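Local coordinates for protein putative O-GlcNAcase nagJ (Clostridium perfringens, PDB 6PV5) that probably hydrolyses terminal N-acetylhexosamine residues of glycans, as a family 84 glycoside hydrolase whose catalytic barrel forms the middle of this fragment, at residues Lys187-Tyr196 with Met400-Tyr410. Numbering follows the deposited sequence.
With EDO (1,2-ethanediol), chain B.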
loop_
_atom_site.group_PDB
_atom_site.type_symbol
_atom_site.label_atom_id
_atom_site.label_comp_id
_atom_site.label_asym_id
_atom_site.label_seq_id
_atom_site.Cartn_x
_atom_site.Cartn_y
_atom_site.Cartn_z
ATOM N N LYS A 187 0.528 3.533 13.643
ATOM C CA LYS A 187 -0.694 4.216 14.036
ATOM C C LYS A 187 -1.279 4.928 12.826
ATOM O O LYS A 187 -2.467 5.258 12.813
ATOM C CB LYS A 187 -0.444 5.235 15.152
ATOM C CG LYS A 187 0.388 6.439 14.738
ATOM C CD LYS A 187 0.582 7.476 15.835
ATOM C CE LYS A 187 1.333 8.682 15.307
ATOM N NZ LYS A 187 1.304 9.831 16.245
ATOM N N MET A 188 -0.409 5.228 11.853
ATOM C CA MET A 188 -0.867 5.754 10.581
ATOM C C MET A 188 -0.393 4.836 9.452
ATOM O O MET A 188 0.807 4.585 9.303
ATOM C CB MET A 188 -0.396 7.183 10.331
ATOM C CG MET A 188 -1.257 7.851 9.289
ATOM S SD MET A 188 -0.534 9.294 8.510
ATOM C CE MET A 188 -2.039 10.083 7.946
ATOM N N ARG A 189 -1.379 4.324 8.704
ATOM C CA ARG A 189 -1.197 3.414 7.580
ATOM C C ARG A 189 -1.930 4.013 6.384
ATOM O O ARG A 189 -3.146 3.925 6.318
ATOM C CB ARG A 189 -1.752 2.032 7.927
ATOM C CG ARG A 189 -1.138 1.422 9.177
ATOM C CD ARG A 189 -1.904 0.248 9.769
ATOM N NE ARG A 189 -3.335 0.534 9.859
ATOM C CZ ARG A 189 -3.917 1.245 10.828
ATOM N NH1 ARG A 189 -3.191 1.772 11.808
ATOM N NH2 ARG A 189 -5.229 1.428 10.807
ATOM N N ALA A 190 -1.190 4.684 5.490
ATOM C CA ALA A 190 -1.805 5.589 4.538
ATOM C C ALA A 190 -1.383 5.233 3.112
ATOM O O ALA A 190 -0.405 4.517 2.877
ATOM C CB ALA A 190 -1.371 7.003 4.843
ATOM N N VAL A 191 -2.127 5.801 2.166
ATOM C CA VAL A 191 -1.709 5.916 0.784
ATOM C C VAL A 191 -1.707 7.402 0.478
ATOM O O VAL A 191 -2.635 8.093 0.883
ATOM C CB VAL A 191 -2.663 5.123 -0.134
ATOM C CG1 VAL A 191 -2.359 5.293 -1.617
ATOM C CG2 VAL A 191 -2.703 3.653 0.244
ATOM N N VAL A 192 -0.653 7.891 -0.194
ATOM C CA VAL A 192 -0.622 9.267 -0.671
ATOM C C VAL A 192 -0.784 9.235 -2.188
ATOM O O VAL A 192 -0.132 8.447 -2.859
ATOM C CB VAL A 192 0.656 10.033 -0.256
ATOM C CG1 VAL A 192 1.949 9.315 -0.685
ATOM C CG2 VAL A 192 0.626 11.488 -0.751
ATOM N N GLU A 193 -1.662 10.085 -2.722
ATOM C CA GLU A 193 -1.655 10.350 -4.152
ATOM C C GLU A 193 -0.499 11.288 -4.491
ATOM O O GLU A 193 -0.695 12.473 -4.734
ATOM C CB GLU A 193 -3.019 10.875 -4.612
ATOM C CG GLU A 193 -3.183 10.830 -6.126
ATOM C CD GLU A 193 -4.568 11.061 -6.724
ATOM O OE1 GLU A 193 -4.626 11.577 -7.841
ATOM O OE2 GLU A 193 -5.576 10.694 -6.088
ATOM N N GLY A 194 0.719 10.745 -4.553
ATOM C CA GLY A 194 1.877 11.604 -4.715
ATOM C C GLY A 194 2.685 11.347 -5.988
ATOM O O GLY A 194 3.820 11.788 -6.071
ATOM N N PHE A 195 2.110 10.683 -7.001
ATOM C CA PHE A 195 2.821 10.495 -8.263
ATOM C C PHE A 195 2.614 11.707 -9.172
ATOM O O PHE A 195 1.577 12.373 -9.078
ATOM C CB PHE A 195 2.277 9.271 -9.010
ATOM C CG PHE A 195 0.777 9.168 -8.964
ATOM C CD1 PHE A 195 -0.006 9.901 -9.847
ATOM C CD2 PHE A 195 0.157 8.399 -7.996
ATOM C CE1 PHE A 195 -1.386 9.831 -9.790
ATOM C CE2 PHE A 195 -1.226 8.347 -7.930
ATOM C CZ PHE A 195 -1.989 9.080 -8.816
ATOM N N TYR A 196 3.600 11.976 -10.045
ATOM C CA TYR A 196 3.374 12.790 -11.233
ATOM C C TYR A 196 2.689 11.959 -12.325
ATOM O O TYR A 196 2.708 10.722 -12.304
ATOM C CB TYR A 196 4.575 13.661 -11.647
ATOM C CG TYR A 196 5.947 13.047 -11.821
ATOM C CD1 TYR A 196 6.312 12.410 -13.004
ATOM C CD2 TYR A 196 6.943 13.208 -10.860
ATOM C CE1 TYR A 196 7.589 11.885 -13.194
ATOM C CE2 TYR A 196 8.222 12.682 -11.032
ATOM C CZ TYR A 196 8.553 12.010 -12.203
ATOM O OH TYR A 196 9.806 11.469 -12.384
ATOM N N MET A 400 7.617 9.356 10.084
ATOM C CA MET A 400 6.680 8.658 9.203
ATOM C C MET A 400 7.366 8.322 7.870
ATOM O O MET A 400 8.012 9.169 7.270
ATOM C CB MET A 400 5.445 9.536 8.960
ATOM C CG MET A 400 4.672 9.771 10.246
ATOM S SD MET A 400 2.884 9.998 10.070
ATOM C CE MET A 400 2.334 9.464 11.692
ATOM N N LEU A 401 7.254 7.074 7.414
ATOM C CA LEU A 401 7.970 6.689 6.207
ATOM C C LEU A 401 7.077 6.876 4.971
ATOM O O LEU A 401 6.038 6.237 4.854
ATOM C CB LEU A 401 8.462 5.247 6.351
ATOM C CG LEU A 401 9.140 4.657 5.104
ATOM C CD1 LEU A 401 10.407 5.429 4.693
ATOM C CD2 LEU A 401 9.450 3.177 5.307
ATOM N N TRP A 402 7.472 7.791 4.086
ATOM C CA TRP A 402 6.856 7.941 2.788
ATOM C C TRP A 402 7.553 6.955 1.844
ATOM O O TRP A 402 8.723 7.115 1.502
ATOM C CB TRP A 402 7.016 9.391 2.343
ATOM C CG TRP A 402 6.578 9.685 0.942
ATOM C CD1 TRP A 402 6.981 9.053 -0.201
ATOM C CD2 TRP A 402 5.692 10.740 0.522
ATOM N NE1 TRP A 402 6.399 9.629 -1.298
ATOM C CE2 TRP A 402 5.607 10.669 -0.890
ATOM C CE3 TRP A 402 4.964 11.728 1.200
ATOM C CZ2 TRP A 402 4.821 11.548 -1.639
ATOM C CZ3 TRP A 402 4.208 12.610 0.453
ATOM C CH2 TRP A 402 4.143 12.522 -0.941
ATOM N N TRP A 403 6.852 5.877 1.509
ATOM C CA TRP A 403 7.504 4.784 0.805
ATOM C C TRP A 403 7.205 4.852 -0.689
ATOM O O TRP A 403 6.055 4.672 -1.100
ATOM C CB TRP A 403 7.102 3.446 1.415
ATOM C CG TRP A 403 7.887 2.332 0.809
ATOM C CD1 TRP A 403 7.389 1.243 0.155
ATOM C CD2 TRP A 403 9.319 2.234 0.744
ATOM N NE1 TRP A 403 8.418 0.456 -0.278
ATOM C CE2 TRP A 403 9.611 1.050 0.042
ATOM C CE3 TRP A 403 10.374 3.042 1.191
ATOM C CZ2 TRP A 403 10.919 0.643 -0.222
ATOM C CZ3 TRP A 403 11.667 2.631 0.949
ATOM C CH2 TRP A 403 11.928 1.458 0.236
ATOM N N ASN A 404 8.254 5.098 -1.475
ATOM C CA ASN A 404 8.122 5.344 -2.907
ATOM C C ASN A 404 8.092 4.027 -3.695
ATOM O O ASN A 404 8.963 3.744 -4.523
ATOM C CB ASN A 404 9.222 6.283 -3.411
ATOM C CG ASN A 404 8.838 7.739 -3.241
ATOM O OD1 ASN A 404 7.686 8.102 -3.468
ATOM N ND2 ASN A 404 9.774 8.567 -2.810
ATOM N N TYR A 405 7.053 3.238 -3.456
ATOM C CA TYR A 405 6.754 2.033 -4.216
ATOM C C TYR A 405 5.318 1.661 -3.859
ATOM O O TYR A 405 4.954 1.742 -2.678
ATOM C CB TYR A 405 7.731 0.935 -3.783
ATOM C CG TYR A 405 7.612 -0.358 -4.536
ATOM C CD1 TYR A 405 8.437 -0.618 -5.625
ATOM C CD2 TYR A 405 6.652 -1.295 -4.201
ATOM C CE1 TYR A 405 8.338 -1.804 -6.336
ATOM C CE2 TYR A 405 6.548 -2.487 -4.897
ATOM C CZ TYR A 405 7.391 -2.744 -5.970
ATOM O OH TYR A 405 7.275 -3.910 -6.678
ATOM N N PRO A 406 4.435 1.252 -4.807
ATOM C CA PRO A 406 4.791 0.975 -6.208
ATOM C C PRO A 406 4.967 2.101 -7.222
ATOM O O PRO A 406 5.174 1.827 -8.411
ATOM C CB PRO A 406 3.615 0.089 -6.669
ATOM C CG PRO A 406 2.428 0.608 -5.883
ATOM C CD PRO A 406 3.035 0.921 -4.518
ATOM N N VAL A 407 4.962 3.363 -6.762
ATOM C CA VAL A 407 5.035 4.484 -7.685
ATOM C C VAL A 407 6.061 4.207 -8.784
ATOM O O VAL A 407 7.228 3.928 -8.499
ATOM C CB VAL A 407 5.341 5.819 -6.978
ATOM C CG1 VAL A 407 6.657 5.777 -6.210
ATOM C CG2 VAL A 407 5.360 6.980 -7.965
ATOM N N ASN A 408 5.658 4.437 -10.046
ATOM C CA ASN A 408 6.572 4.188 -11.149
ATOM C C ASN A 408 6.692 5.428 -12.045
ATOM O O ASN A 408 7.091 5.316 -13.208
ATOM C CB ASN A 408 6.162 2.938 -11.942
ATOM C CG ASN A 408 4.898 3.178 -12.748
ATOM O OD1 ASN A 408 4.117 4.056 -12.402
ATOM N ND2 ASN A 408 4.653 2.375 -13.778
ATOM N N ASP A 409 6.410 6.622 -11.499
ATOM C CA ASP A 409 6.368 7.815 -12.341
ATOM C C ASP A 409 7.728 8.106 -12.984
ATOM O O ASP A 409 7.808 8.744 -14.022
ATOM C CB ASP A 409 5.765 9.020 -11.615
ATOM C CG ASP A 409 6.436 9.434 -10.302
ATOM O OD1 ASP A 409 7.538 8.873 -9.938
ATOM O OD2 ASP A 409 5.855 10.343 -9.641
ATOM N N TYR A 410 8.808 7.622 -12.381
ATOM C CA TYR A 410 10.142 7.857 -12.907
ATOM C C TYR A 410 10.538 6.752 -13.898
ATOM O O TYR A 410 11.600 6.839 -14.494
ATOM C CB TYR A 410 11.130 7.934 -11.735
ATOM C CG TYR A 410 11.160 6.668 -10.914
ATOM C CD1 TYR A 410 10.248 6.455 -9.887
ATOM C CD2 TYR A 410 12.069 5.658 -11.195
ATOM C CE1 TYR A 410 10.234 5.267 -9.171
ATOM C CE2 TYR A 410 12.083 4.469 -10.479
ATOM C CZ TYR A 410 11.161 4.272 -9.464
ATOM O OH TYR A 410 11.177 3.110 -8.734
HETATM C C1 EDO B . 10.341 9.852 -7.499
HETATM O O1 EDO B . 9.616 9.966 -8.713
HETATM C C2 EDO B . 9.427 9.683 -6.369
HETATM O O2 EDO B . 8.234 9.098 -6.850
#
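Tyr-196 and Asp-409 meet as two nearly parallel plates, ring and carboxylate 17° apart, and illustrate how a TIM barrel joins loops at its strands' C-terminal ends. OD2 of Asp-409 lies over one ring face and accepts a hydrogen bond from the backbone N of Tyr-196 through its anti lone pair (2.8 Å, N-H...O 159°). A CH-pi contact puts CB of Asp-409 3.9 Å from the ring centroid. Chi1 of Asp-409 (57°) lays the carboxylate there. Its OD1 holds O1 of a 1,2-ethanediol, probably from the crystallisation liquor, at 2.6 Å.

Deeper, strands 188-192 and 399-403 flank strand 431-436, and side chains bridge the gap. CG1 of Val-192 sits over the six-membered ring of Trp-402, 3.8 Å from its centroid, while CG2 reaches CH2. NE1 donates to OD1 of Asn-404, which lies in the indole plane, although NE1 stands above the amide plane; with Val-192 over the face, this limits ring rotation. Met-188 and Met-400 cross at about a right angle, their SD atoms 3.8 Å apart.

Apolar side chains thus join the two strands, whereas one carboxylate links the two loops beside Tyr-196, whose side chain lies about 8 Å from that of Asp-305, the predicted proton donor.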